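Local coordinates for protein glycerate 2-kinase (Pyrococcus horikoshii, PDB 1X3L) that catalyses the ATP-dependent phosphorylation of D-glycerate to 2-phosphoglycerate, with magnesium as cofactor, and also accepts other nucleotides or pyrophosphate as phosphate donors, at residues Ile347-Thr352 with Lys398-His403; Ala300-Gly305 with Thr352-Asp357; Asn404-Leu409 with Gly413-Thr418; Thr330-Glu335 with Gly341-Glu346; Arg12-Ala17 with Val363-Asp368. All coordinates share one frame; numbering follows the deposited sequence.

Interaction 1: Ile347-Thr352 with Lys398-His403; sequences IALSAT and KVLKEH
Ser350 and Leu400 mark where the two backbones come nearest, with 7.3 Å between their CA atoms. Residues 347-351 belong to helix 343-351, and residues 398-401 close helix 396-401. His403 leaves that second helix with positive phi, and its N bonds to Leu400 O, part of a Schellman motif. No hydrogen bond joins the two segments. Four side chains make the contact. Leu400 reaches over with both methyls. CG lies anti to the carbonyl carbon (chi1 -75°), which carries the branch across to the other helix. Its CD1 sits on the backbone of Ser350, 3.7 Å from Ser350 CA, and also touches Ser350 CB. Its CD2 meets Leu349 CD2 at 4.0 Å, and the two leucines lie side by side, pointing opposite ways. Leu349 CD2 serves a second neighbour as well: Val399 CG1 lies 3.9 Å from it, on a side chain nearly perpendicular to the leucine. Replacing Leu400 with an alanine would probably open a gap over Ser350 CA and take away the methyl that packs on Leu349 CD2. Ser350 OG is buried but bonds to Lys298 O of helix 297-314. At the end of helix 343-351, Thr352 OG1 donates to Leu349 O at 2.7 Å, in the carbonyl plane, and Thr352 N shares that acceptor. Helix 405-411 covers another part of Leu349 through Ser405, Ala408 and Leu409. This is a small apolar helix-helix interface within the MOFRL family region, joining helix 396-401 to helix 343-351.

Interaction 2: Ala300-Gly305 with Thr352-Asp357; sequences AGLFIG and TRKISD
Lys354 lays its side chain across the helix at Leu302 and Gly305, and most of the contact is van der Waals packing of its methylene chain. Its CD is 3.3 Å from Leu302 O and 3.9 Å from Gly305 C. The chain is extended as far as CE and then bends (chi4 -70°), which turns NZ aside from the run of methylenes. Leu302 adds a looser apolar touch: its CD2 is 4.4 Å from Lys354 CE. Ile355 makes a similar long approach, with CG2 4.3 Å from Gly305 CA.

The backbones are closest at Gly305 and Lys354, whose CA atoms are 5.4 Å apart. Glycine suits this spot. A CB on Gly305 would point at Lys354 CB and would also crowd Gly301 O. The facing loop is shaped by a type I beta turn from Arg353 to Ser356, closed by Ser356 N to Arg353 O at 3.3 Å.

Polar bonds do not cross between the segments. Lys354 NZ instead finds Gln309 OE1, further along helix 297-314.

The lysine therefore plays two parts. Its methylenes cover the backbone of helix 297-314 beside Gly305, while its charged end is carried past them to a hydrogen bond on that same helix.

Interaction 3: Asn404-Leu409 with Gly413-Thr418; sequences NSYEAL and GGLLFT
Leu415 is the bump that fills the hollow between Tyr406 and Leu409. Its CD1 rests over one face of the Tyr406 ring, offset toward the rim, in a CH-pi contact 3.7 Å from the centroid. Its CD2 settles against Leu409 CB at 3.6 Å. Tyr406 CG lies anti to the backbone N (chi1 -179°), which swings the ring out above the leucine methyl. Farther out, Tyr406 OH meets the edge of the Phe417 ring, in its plane, 3.6 Å from Phe417 CZ. Lys340 makes a cation-pi contact with Tyr406.

The backbones come together at Leu409 and Gly414. A CB on Gly414 would clash with Leu409 CD2, and the bare glycine lets the two chains approach to 4.4 Å between CA atoms. Gly414 N donates to Leu409 O at 2.8 Å, tilted 28° from the carbonyl plane. A water also donates to Leu409 O and accepts from Leu415 N at 3.1 Å.

This is a glycine-ended helix leading into an edge strand. Gly413 has positive phi, and Gly414 N reaches back past the last turn of helix 405-411. Strand 415-416 then pairs with strand 378-382 at the edge of the mixed sheet.

Interaction 4: Thr330-Glu335 with Gly341-Glu346; sequences TTVTIE and GGPNQE
Val332 stands between Pro343 and Glu346 and gives one methyl to each. CG2 lies on the start of helix 343-351, 3.5 Å from Pro343 CA, which is tight for two carbons. It also meets Pro343 CG at 3.9 Å. CG1 is anti to the backbone N (chi1 -179°) and is thereby turned to the carboxylate, 3.3 Å from Glu346 OE2. The valine and the extended glutamate chain cross obliquely.

Thr330 meets Pro343 at CB. The two side chains run side by side, pointing opposite ways, and Thr330 OG1 is 3.4 Å from Pro343 CB. A water links the segments beside them. It accepts from Thr330 N at 3.0 Å and donates to Asn344 OD1.

Gly342 is at the N-cap position, and Gly342 O accepts from Glu346 N at 3.0 Å. Asp371 accepts from the N atoms of Asn344 and Gln345 in this first turn.

Glu346 OE2 is hydrogen-bonded to His403 ND1, and Val332 also touches His403, so the valine packs beside the carboxylate and its imidazole partner. A leucine in place of Glu346 would remove the carboxylate and is likely to leave His403 ND1 without this acceptor. Across these two segments, van der Waals packing, partly carbon against oxygen, and one water bridge make the contact. The buried carboxylate finds its polar mate in a third part of the chain, and this pair ties the helix start to His403, just after helix 396-401.

Interaction 5: Arg12-Ala17 with Val363-Asp368; sequences RLVGEA and VAFDTD
Val14 and Ala17 pack helix 6-20 onto a face of the mixed sheet, at Val363 and Phe365 of strand 359-366. This is a buried helix-on-sheet layer. The axes of 12-17 and 363-366 are 10.3 Å apart at closest approach and run in roughly the same direction, 25° apart. No hydrogen bond joins the segments.

Phe365 is the centre of the contact. Val14 CG1 sits over the middle of one ring face, 3.9 Å from the centroid and 13° off the normal, a CH-pi contact. Val14 CG2 touches Phe365 CE2 at 3.6 Å and also packs on Val363 CG2 at 3.9 Å. One valine thus spans both strand residues. Ala17 comes from a different direction: its CB meets the ring edge in the plane, 3.9 Å from Phe365 CZ. Phe365 CG lies between the backbone N and the carbonyl carbon (chi1 63°). This aims the ring at the helix, and chi2 turns one face to Val14 and an edge to Ala17.

The strand bonds by its backbone to strand 427-435 through Ile430 and Ile428, to Gly379 of strand 378-382 and to Ala377 just before it. At the strand's end, Asp368 N donates to Asp366 OD1 at 3.3 Å, forming an Asx turn. Helix 268-281 lies beside helix 6-20, where Ile275 touches Leu13 and Ala17. The helix comes from near the N-terminus and the strand from the MOFRL family region. Helix 343-351 touches Ala364, whose CB points away from helix 6-20. The layering is typical of an alpha/beta fold, here with the N-terminal helix covering one face of the C-terminal sheet.

In the fold
All five contacts lie in the half of the molecule built round the mixed sheet. Interactions 1 and 4 share helix 343-351, with centres 9 Å apart, and are joined by His403 with Glu346. Interaction 2 shares Thr352 with interaction 1, their centres 10 Å apart, and adds helix 297-314. Interaction 3 follows interaction 1 along the chain, as helix 396-401 leads into helix 405-411. Interactions 3 and 5 reach the same sheet and touch where Leu416 meets Val363 and Phe365. Interaction 4 is nested within the loop of interaction 2, and both within that of interaction 5. Interaction 5 spans 345 residues, so the chain comes back to its N-terminal helix, which packs on the C-terminal sheet.

Interaction 1: Ile347-Thr352 with Lys398-His403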
# COMPACT_ATOMS: atom_id res chain seq x y z
N ILE A 347 -15.86 3.76 -12.58
CA ILE A 347 -15.03 3.39 -13.72
C ILE A 347 -15.80 2.35 -14.54
O ILE A 347 -15.96 2.49 -15.76
CB ILE A 347 -13.70 2.73 -13.28
CG1 ILE A 347 -12.75 3.78 -12.71
CG2 ILE A 347 -13.07 1.99 -14.46
CD1 ILE A 347 -11.43 3.20 -12.20
N ALA A 348 -16.26 1.31 -13.85
CA ALA A 348 -17.01 0.23 -14.48
C ALA A 348 -18.28 0.70 -15.16
O ALA A 348 -18.52 0.38 -16.33
CB ALA A 348 -17.36 -0.83 -13.43
N LEU A 349 -19.09 1.46 -14.44
CA LEU A 349 -20.36 1.94 -14.99
C LEU A 349 -20.16 2.89 -16.16
O LEU A 349 -20.88 2.82 -17.16
CB LEU A 349 -21.19 2.63 -13.90
CG LEU A 349 -22.57 3.13 -14.33
CD1 LEU A 349 -23.46 1.95 -14.75
CD2 LEU A 349 -23.22 3.89 -13.18
N SER A 350 -19.16 3.77 -16.06
CA SER A 350 -18.91 4.74 -17.12
C SER A 350 -18.50 4.06 -18.42
O SER A 350 -18.83 4.52 -19.51
CB SER A 350 -17.82 5.72 -16.68
OG SER A 350 -17.67 6.77 -17.62
N ALA A 351 -17.79 2.94 -18.29
CA ALA A 351 -17.31 2.21 -19.46
C ALA A 351 -18.37 1.37 -20.16
O ALA A 351 -18.17 0.98 -21.30
CB ALA A 351 -16.12 1.33 -19.07
N THR A 352 -19.49 1.09 -19.48
CA THR A 352 -20.54 0.25 -20.07
C THR A 352 -21.01 0.62 -21.47
O THR A 352 -21.17 -0.26 -22.32
CB THR A 352 -21.81 0.16 -19.18
OG1 THR A 352 -22.34 1.48 -18.96
CG2 THR A 352 -21.48 -0.50 -17.85
N LYS A 398 -27.06 10.13 -16.17
CA LYS A 398 -27.69 10.77 -15.02
C LYS A 398 -27.21 10.14 -13.72
O LYS A 398 -26.95 10.84 -12.74
CB LYS A 398 -29.21 10.65 -15.11
CG LYS A 398 -29.96 11.39 -14.00
CD LYS A 398 -31.47 11.16 -14.08
CE LYS A 398 -31.84 9.70 -13.80
NZ LYS A 398 -33.31 9.46 -13.86
N VAL A 399 -27.09 8.81 -13.71
CA VAL A 399 -26.63 8.10 -12.52
C VAL A 399 -25.23 8.54 -12.14
O VAL A 399 -24.93 8.76 -10.96
CB VAL A 399 -26.63 6.57 -12.74
CG1 VAL A 399 -26.10 5.86 -11.49
CG2 VAL A 399 -28.04 6.08 -13.04
N LEU A 400 -24.36 8.68 -13.14
CA LEU A 400 -22.99 9.11 -12.89
C LEU A 400 -22.96 10.56 -12.41
O LEU A 400 -22.19 10.91 -11.52
CB LEU A 400 -22.14 8.94 -14.16
CG LEU A 400 -21.77 7.49 -14.48
CD1 LEU A 400 -21.22 7.37 -15.89
CD2 LEU A 400 -20.75 6.99 -13.45
N LYS A 401 -23.81 11.40 -13.00
CA LYS A 401 -23.88 12.81 -12.61
C LYS A 401 -24.27 12.90 -11.13
O LYS A 401 -23.73 13.71 -10.39
CB LYS A 401 -24.91 13.53 -13.48
CG LYS A 401 -25.15 14.99 -13.12
CD LYS A 401 -26.26 15.58 -13.98
CE LYS A 401 -26.58 17.02 -13.61
NZ LYS A 401 -27.72 17.56 -14.41
N GLU A 402 -25.20 12.05 -10.72
CA GLU A 402 -25.66 12.02 -9.34
C GLU A 402 -24.74 11.21 -8.43
O GLU A 402 -24.96 11.13 -7.22
CB GLU A 402 -27.07 11.42 -9.28
CG GLU A 402 -28.16 12.34 -9.79
CD GLU A 402 -29.46 11.60 -10.03
OE1 GLU A 402 -29.79 10.69 -9.24
OE2 GLU A 402 -30.16 11.94 -11.01
N HIS A 403 -23.71 10.60 -9.01
CA HIS A 403 -22.77 9.79 -8.24
C HIS A 403 -23.51 8.73 -7.43
O HIS A 403 -23.33 8.60 -6.22
CB HIS A 403 -21.93 10.68 -7.33
CG HIS A 403 -21.05 11.63 -8.08
ND1 HIS A 403 -20.05 11.20 -8.92
CD2 HIS A 403 -21.06 12.98 -8.16
CE1 HIS A 403 -19.48 12.25 -9.49
NE2 HIS A 403 -20.07 13.34 -9.05

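Interaction 2: Ala300-Gly305 with Thr352-Asp357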
# COMPACT_ATOMS: atom_id res chain seq x y z
N ALA A 300 -11.72 7.77 -16.30
CA ALA A 300 -10.84 6.62 -16.46
C ALA A 300 -11.64 5.52 -17.16
O ALA A 300 -11.12 4.80 -18.02
CB ALA A 300 -10.33 6.13 -15.11
N GLY A 301 -12.92 5.41 -16.81
CA GLY A 301 -13.77 4.40 -17.43
C GLY A 301 -14.01 4.69 -18.91
O GLY A 301 -14.09 3.77 -19.73
N LEU A 302 -14.14 5.96 -19.26
CA LEU A 302 -14.35 6.33 -20.66
C LEU A 302 -13.09 6.06 -21.47
O LEU A 302 -13.17 5.62 -22.61
CB LEU A 302 -14.74 7.81 -20.78
CG LEU A 302 -16.13 8.24 -20.31
CD1 LEU A 302 -16.31 9.75 -20.53
CD2 LEU A 302 -17.19 7.48 -21.08
N PHE A 303 -11.93 6.33 -20.88
CA PHE A 303 -10.66 6.13 -21.58
C PHE A 303 -10.32 4.65 -21.77
O PHE A 303 -9.91 4.25 -22.85
CB PHE A 303 -9.54 6.89 -20.84
CG PHE A 303 -9.79 8.39 -20.76
CD1 PHE A 303 -10.20 9.11 -21.89
CD2 PHE A 303 -9.62 9.09 -19.57
CE1 PHE A 303 -10.44 10.48 -21.82
CE2 PHE A 303 -9.87 10.49 -19.50
CZ PHE A 303 -10.28 11.17 -20.63
N ILE A 304 -10.49 3.85 -20.73
CA ILE A 304 -10.23 2.42 -20.83
C ILE A 304 -11.24 1.83 -21.82
O ILE A 304 -10.91 0.97 -22.65
CB ILE A 304 -10.36 1.73 -19.45
CG1 ILE A 304 -9.19 2.17 -18.56
CG2 ILE A 304 -10.37 0.22 -19.61
CD1 ILE A 304 -9.33 1.80 -17.09
N GLY A 305 -12.48 2.33 -21.75
CA GLY A 305 -13.50 1.87 -22.67
C GLY A 305 -13.16 2.20 -24.12
O GLY A 305 -13.44 1.41 -25.01
N THR A 352 -19.49 1.09 -19.48
CA THR A 352 -20.54 0.25 -20.07
C THR A 352 -21.01 0.62 -21.47
O THR A 352 -21.17 -0.26 -22.32
CB THR A 352 -21.81 0.16 -19.18
OG1 THR A 352 -22.34 1.48 -18.96
CG2 THR A 352 -21.48 -0.50 -17.85
N ARG A 353 -21.23 1.90 -21.74
CA ARG A 353 -21.71 2.29 -23.05
C ARG A 353 -20.71 2.02 -24.17
O ARG A 353 -21.07 1.50 -25.23
CB ARG A 353 -22.12 3.77 -23.08
CG ARG A 353 -22.83 4.16 -24.38
CD ARG A 353 -23.67 5.41 -24.21
NE ARG A 353 -24.61 5.59 -25.31
CZ ARG A 353 -25.62 6.45 -25.31
NH1 ARG A 353 -25.84 7.23 -24.24
NH2 ARG A 353 -26.43 6.54 -26.35
N LYS A 354 -19.44 2.34 -23.93
CA LYS A 354 -18.43 2.12 -24.95
C LYS A 354 -18.14 0.65 -25.26
O LYS A 354 -17.68 0.34 -26.35
CB LYS A 354 -17.13 2.84 -24.58
CG LYS A 354 -17.10 4.31 -25.00
CD LYS A 354 -15.82 4.99 -24.56
CE LYS A 354 -15.74 6.41 -25.09
NZ LYS A 354 -15.52 6.46 -26.55
N ILE A 355 -18.41 -0.25 -24.32
CA ILE A 355 -18.13 -1.66 -24.59
C ILE A 355 -19.40 -2.45 -24.89
O ILE A 355 -19.37 -3.68 -25.00
CB ILE A 355 -17.38 -2.37 -23.42
CG1 ILE A 355 -18.28 -2.50 -22.19
CG2 ILE A 355 -16.10 -1.58 -23.06
CD1 ILE A 355 -17.70 -3.41 -21.10
N SER A 356 -20.51 -1.74 -25.03
CA SER A 356 -21.79 -2.37 -25.34
C SER A 356 -21.69 -3.21 -26.62
O SER A 356 -21.14 -2.77 -27.63
CB SER A 356 -22.87 -1.30 -25.53
OG SER A 356 -24.14 -1.89 -25.78
N ASP A 357 -22.20 -4.44 -26.54
CA ASP A 357 -22.19 -5.38 -27.67
C ASP A 357 -20.82 -5.96 -28.05
O ASP A 357 -20.70 -6.67 -29.05
CB ASP A 357 -22.83 -4.73 -28.90
CG ASP A 357 -24.31 -4.48 -28.73
OD1 ASP A 357 -25.00 -5.38 -28.20
OD2 ASP A 357 -24.79 -3.40 -29.12

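Interaction 3: Asn404-Leu409 with Gly413-Thr418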
# COMPACT_ATOMS: atom_id res chain seq x y z
N ASN A 404 -24.34 7.97 -8.13
CA ASN A 404 -25.14 6.93 -7.51
C ASN A 404 -24.92 5.63 -8.29
O ASN A 404 -25.86 4.86 -8.51
CB ASN A 404 -26.61 7.38 -7.58
CG ASN A 404 -27.51 6.59 -6.66
OD1 ASN A 404 -27.15 6.28 -5.53
ND2 ASN A 404 -28.71 6.28 -7.15
N SER A 405 -23.67 5.38 -8.70
CA SER A 405 -23.35 4.19 -9.48
C SER A 405 -23.63 2.86 -8.76
O SER A 405 -23.93 1.87 -9.41
CB SER A 405 -21.88 4.22 -9.94
OG SER A 405 -21.00 4.27 -8.83
N TYR A 406 -23.54 2.86 -7.44
CA TYR A 406 -23.81 1.63 -6.68
C TYR A 406 -25.20 1.09 -6.99
O TYR A 406 -25.38 -0.10 -7.25
CB TYR A 406 -23.70 1.89 -5.18
CG TYR A 406 -23.94 0.67 -4.30
CD1 TYR A 406 -22.88 -0.10 -3.83
CD2 TYR A 406 -25.24 0.30 -3.91
CE1 TYR A 406 -23.08 -1.19 -2.99
CE2 TYR A 406 -25.46 -0.80 -3.07
CZ TYR A 406 -24.37 -1.53 -2.61
OH TYR A 406 -24.56 -2.60 -1.76
N GLU A 407 -26.20 1.97 -6.97
CA GLU A 407 -27.57 1.56 -7.22
C GLU A 407 -27.81 1.02 -8.63
O GLU A 407 -28.64 0.13 -8.83
CB GLU A 407 -28.52 2.74 -6.96
CG GLU A 407 -28.48 3.25 -5.52
CD GLU A 407 -28.76 2.16 -4.51
OE1 GLU A 407 -29.75 1.43 -4.67
OE2 GLU A 407 -27.98 2.05 -3.53
N ALA A 408 -27.08 1.55 -9.61
CA ALA A 408 -27.25 1.07 -10.98
C ALA A 408 -26.63 -0.30 -11.14
O ALA A 408 -27.27 -1.23 -11.64
CB ALA A 408 -26.62 2.06 -11.97
N LEU A 409 -25.37 -0.43 -10.72
CA LEU A 409 -24.66 -1.70 -10.82
C LEU A 409 -25.37 -2.80 -10.04
O LEU A 409 -25.38 -3.96 -10.46
CB LEU A 409 -23.23 -1.55 -10.29
CG LEU A 409 -22.29 -0.65 -11.11
CD1 LEU A 409 -20.95 -0.54 -10.39
CD2 LEU A 409 -22.10 -1.23 -12.51
N GLY A 413 -26.31 -6.93 -11.67
CA GLY A 413 -25.25 -7.84 -11.24
C GLY A 413 -23.86 -7.30 -11.48
O GLY A 413 -22.92 -8.07 -11.69
N GLY A 414 -23.72 -5.98 -11.43
CA GLY A 414 -22.43 -5.35 -11.68
C GLY A 414 -21.57 -5.00 -10.49
O GLY A 414 -20.49 -4.43 -10.66
N LEU A 415 -22.02 -5.33 -9.28
CA LEU A 415 -21.23 -5.04 -8.10
C LEU A 415 -20.27 -6.18 -7.80
O LEU A 415 -20.59 -7.35 -8.00
CB LEU A 415 -22.13 -4.81 -6.88
CG LEU A 415 -22.94 -3.52 -6.86
CD1 LEU A 415 -23.70 -3.42 -5.54
CD2 LEU A 415 -22.00 -2.32 -7.02
N LEU A 416 -19.08 -5.82 -7.33
CA LEU A 416 -18.08 -6.82 -6.97
C LEU A 416 -17.85 -6.71 -5.47
O LEU A 416 -17.41 -5.68 -4.98
CB LEU A 416 -16.76 -6.55 -7.70
CG LEU A 416 -15.69 -7.62 -7.42
CD1 LEU A 416 -16.14 -8.95 -8.02
CD2 LEU A 416 -14.36 -7.20 -8.00
N PHE A 417 -18.18 -7.78 -4.75
CA PHE A 417 -18.00 -7.84 -3.30
C PHE A 417 -16.92 -8.86 -2.97
O PHE A 417 -17.06 -10.03 -3.30
CB PHE A 417 -19.28 -8.29 -2.61
CG PHE A 417 -20.36 -7.26 -2.59
CD1 PHE A 417 -20.45 -6.37 -1.52
CD2 PHE A 417 -21.29 -7.18 -3.61
CE1 PHE A 417 -21.47 -5.41 -1.48
CE2 PHE A 417 -22.30 -6.23 -3.58
CZ PHE A 417 -22.39 -5.34 -2.51
N THR A 418 -15.85 -8.41 -2.32
CA THR A 418 -14.77 -9.30 -1.94
C THR A 418 -14.84 -9.60 -0.45
O THR A 418 -14.36 -10.64 0.02
CB THR A 418 -13.40 -8.66 -2.20
OG1 THR A 418 -13.31 -7.44 -1.45
CG2 THR A 418 -13.21 -8.35 -3.69
O HOH W 1 -24.84 -6.40 -8.47

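Interaction 4: Thr330-Glu335 with Gly341-Glu346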
# COMPACT_ATOMS: atom_id res chain seq x y z
N THR A 330 -8.05 5.97 -8.61
CA THR A 330 -8.79 7.10 -9.15
C THR A 330 -9.64 7.71 -8.06
O THR A 330 -9.74 7.17 -6.96
CB THR A 330 -9.71 6.68 -10.31
OG1 THR A 330 -10.68 5.73 -9.83
CG2 THR A 330 -8.90 6.07 -11.45
N THR A 331 -10.27 8.84 -8.36
CA THR A 331 -11.11 9.51 -7.38
C THR A 331 -12.40 10.04 -8.00
O THR A 331 -12.48 10.27 -9.20
CB THR A 331 -10.36 10.69 -6.72
OG1 THR A 331 -9.87 11.57 -7.74
CG2 THR A 331 -9.19 10.20 -5.89
N VAL A 332 -13.39 10.24 -7.15
CA VAL A 332 -14.66 10.78 -7.59
C VAL A 332 -14.82 12.16 -6.96
O VAL A 332 -14.76 12.31 -5.74
CB VAL A 332 -15.84 9.88 -7.17
CG1 VAL A 332 -17.16 10.47 -7.67
CG2 VAL A 332 -15.65 8.47 -7.73
N THR A 333 -14.99 13.17 -7.81
CA THR A 333 -15.16 14.54 -7.35
C THR A 333 -16.64 14.77 -7.11
O THR A 333 -17.44 14.75 -8.06
CB THR A 333 -14.65 15.54 -8.39
OG1 THR A 333 -13.27 15.29 -8.66
CG2 THR A 333 -14.82 16.97 -7.89
N ILE A 334 -17.02 14.98 -5.86
CA ILE A 334 -18.42 15.21 -5.54
C ILE A 334 -18.67 16.64 -5.06
O ILE A 334 -18.06 17.10 -4.09
CB ILE A 334 -18.91 14.25 -4.44
CG1 ILE A 334 -18.68 12.80 -4.88
CG2 ILE A 334 -20.40 14.49 -4.16
CD1 ILE A 334 -19.08 11.77 -3.84
N GLU A 335 -19.55 17.34 -5.76
CA GLU A 335 -19.89 18.72 -5.42
C GLU A 335 -21.32 18.71 -4.88
O GLU A 335 -22.26 19.10 -5.57
CB GLU A 335 -19.80 19.62 -6.65
CG GLU A 335 -20.05 21.10 -6.37
CD GLU A 335 -19.07 21.68 -5.36
OE1 GLU A 335 -17.85 21.58 -5.58
OE2 GLU A 335 -19.53 22.24 -4.34
N GLY A 341 -21.97 5.00 -3.94
CA GLY A 341 -21.02 4.54 -4.95
C GLY A 341 -19.58 4.80 -4.59
O GLY A 341 -19.27 5.11 -3.44
N GLY A 342 -18.69 4.68 -5.57
CA GLY A 342 -17.27 4.90 -5.35
C GLY A 342 -16.48 4.96 -6.66
O GLY A 342 -17.06 4.76 -7.72
N PRO A 343 -15.16 5.20 -6.61
CA PRO A 343 -14.31 5.29 -7.81
C PRO A 343 -14.42 4.11 -8.78
O PRO A 343 -14.84 4.29 -9.93
CB PRO A 343 -12.90 5.42 -7.23
CG PRO A 343 -13.13 6.07 -5.88
CD PRO A 343 -14.35 5.33 -5.38
N ASN A 344 -14.05 2.92 -8.33
CA ASN A 344 -14.07 1.75 -9.20
C ASN A 344 -15.48 1.44 -9.73
O ASN A 344 -15.66 1.01 -10.86
CB ASN A 344 -13.54 0.56 -8.40
CG ASN A 344 -12.06 0.72 -8.20
OD1 ASN A 344 -11.30 0.88 -9.15
ND2 ASN A 344 -11.65 0.70 -6.93
N GLN A 345 -16.51 1.69 -8.93
CA GLN A 345 -17.86 1.48 -9.42
C GLN A 345 -18.15 2.46 -10.55
O GLN A 345 -18.84 2.12 -11.52
CB GLN A 345 -18.87 1.67 -8.29
CG GLN A 345 -18.78 0.59 -7.21
CD GLN A 345 -19.55 0.98 -5.97
OE1 GLN A 345 -20.78 1.06 -5.98
NE2 GLN A 345 -18.82 1.24 -4.89
N GLU A 346 -17.63 3.68 -10.45
CA GLU A 346 -17.87 4.64 -11.52
C GLU A 346 -17.04 4.34 -12.76
O GLU A 346 -17.48 4.60 -13.88
CB GLU A 346 -17.63 6.08 -11.02
CG GLU A 346 -18.87 6.66 -10.34
CD GLU A 346 -18.83 8.17 -10.17
OE1 GLU A 346 -18.17 8.85 -10.98
OE2 GLU A 346 -19.50 8.69 -9.24
O HOH W 2 -9.65 3.40 -8.69

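Interaction 5: Arg12-Ala17 with Val363-Asp368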
# COMPACT_ATOMS: atom_id res chain seq x y z
N ARG A 12 -11.28 -14.80 -11.80
CA ARG A 12 -10.09 -15.60 -11.52
C ARG A 12 -8.87 -14.68 -11.41
O ARG A 12 -8.02 -14.85 -10.55
CB ARG A 12 -9.88 -16.63 -12.64
CG ARG A 12 -8.70 -17.55 -12.42
CD ARG A 12 -8.60 -18.61 -13.52
NE ARG A 12 -7.37 -19.39 -13.40
CZ ARG A 12 -7.23 -20.48 -12.65
NH1 ARG A 12 -8.25 -20.94 -11.95
NH2 ARG A 12 -6.06 -21.11 -12.60
N LEU A 13 -8.79 -13.70 -12.30
CA LEU A 13 -7.68 -12.75 -12.32
C LEU A 13 -7.75 -11.80 -11.12
O LEU A 13 -6.72 -11.36 -10.61
CB LEU A 13 -7.69 -11.97 -13.64
CG LEU A 13 -7.49 -12.83 -14.89
CD1 LEU A 13 -7.59 -11.98 -16.15
CD2 LEU A 13 -6.12 -13.52 -14.82
N VAL A 14 -8.97 -11.47 -10.68
CA VAL A 14 -9.12 -10.61 -9.51
C VAL A 14 -8.56 -11.36 -8.30
O VAL A 14 -7.84 -10.79 -7.48
CB VAL A 14 -10.60 -10.27 -9.23
CG1 VAL A 14 -10.74 -9.67 -7.83
CG2 VAL A 14 -11.13 -9.28 -10.29
N GLY A 15 -8.90 -12.64 -8.20
CA GLY A 15 -8.41 -13.46 -7.10
C GLY A 15 -6.89 -13.51 -7.05
O GLY A 15 -6.30 -13.49 -5.97
N GLU A 16 -6.26 -13.58 -8.22
CA GLU A 16 -4.80 -13.63 -8.29
C GLU A 16 -4.16 -12.34 -7.76
O GLU A 16 -3.16 -12.39 -7.05
CB GLU A 16 -4.34 -13.86 -9.73
CG GLU A 16 -4.49 -15.28 -10.22
CD GLU A 16 -3.63 -16.26 -9.43
OE1 GLU A 16 -2.40 -16.07 -9.39
OE2 GLU A 16 -4.19 -17.21 -8.84
N ALA A 17 -4.75 -11.21 -8.10
CA ALA A 17 -4.23 -9.92 -7.66
C ALA A 17 -4.31 -9.82 -6.14
O ALA A 17 -3.38 -9.36 -5.49
CB ALA A 17 -5.02 -8.77 -8.30
N VAL A 363 -13.41 -5.08 -15.12
CA VAL A 363 -13.65 -5.20 -13.70
C VAL A 363 -12.66 -4.26 -13.01
O VAL A 363 -11.45 -4.35 -13.23
CB VAL A 363 -13.48 -6.67 -13.20
CG1 VAL A 363 -12.11 -7.21 -13.55
CG2 VAL A 363 -13.70 -6.73 -11.69
N ALA A 364 -13.19 -3.33 -12.23
CA ALA A 364 -12.37 -2.35 -11.51
C ALA A 364 -12.63 -2.58 -10.03
O ALA A 364 -13.77 -2.60 -9.60
CB ALA A 364 -12.76 -0.93 -11.90
N PHE A 365 -11.57 -2.75 -9.25
CA PHE A 365 -11.74 -3.01 -7.83
C PHE A 365 -10.62 -2.47 -6.96
O PHE A 365 -9.49 -2.33 -7.41
CB PHE A 365 -11.87 -4.52 -7.60
CG PHE A 365 -10.64 -5.30 -8.00
CD1 PHE A 365 -9.75 -5.77 -7.03
CD2 PHE A 365 -10.35 -5.54 -9.33
CE1 PHE A 365 -8.60 -6.47 -7.39
CE2 PHE A 365 -9.20 -6.24 -9.71
CZ PHE A 365 -8.33 -6.71 -8.73
N ASP A 366 -10.95 -2.18 -5.71
CA ASP A 366 -9.98 -1.68 -4.74
C ASP A 366 -9.54 -2.91 -3.94
O ASP A 366 -10.38 -3.61 -3.38
CB ASP A 366 -10.65 -0.67 -3.81
CG ASP A 366 -9.64 0.24 -3.13
OD1 ASP A 366 -8.63 -0.27 -2.59
OD2 ASP A 366 -9.88 1.47 -3.12
N THR A 367 -8.24 -3.16 -3.89
CA THR A 367 -7.74 -4.33 -3.18
C THR A 367 -7.96 -4.29 -1.67
O THR A 367 -7.74 -5.30 -1.00
CB THR A 367 -6.23 -4.57 -3.44
OG1 THR A 367 -5.48 -3.40 -3.07
CG2 THR A 367 -6.00 -4.88 -4.93
N ASP A 368 -8.39 -3.16 -1.12
CA ASP A 368 -8.62 -3.13 0.32
C ASP A 368 -10.03 -3.61 0.67
O ASP A 368 -10.41 -3.64 1.84
CB ASP A 368 -8.36 -1.74 0.94
CG ASP A 368 -9.37 -0.69 0.51
OD1 ASP A 368 -10.48 -1.04 0.07
OD2 ASP A 368 -9.05 0.51 0.64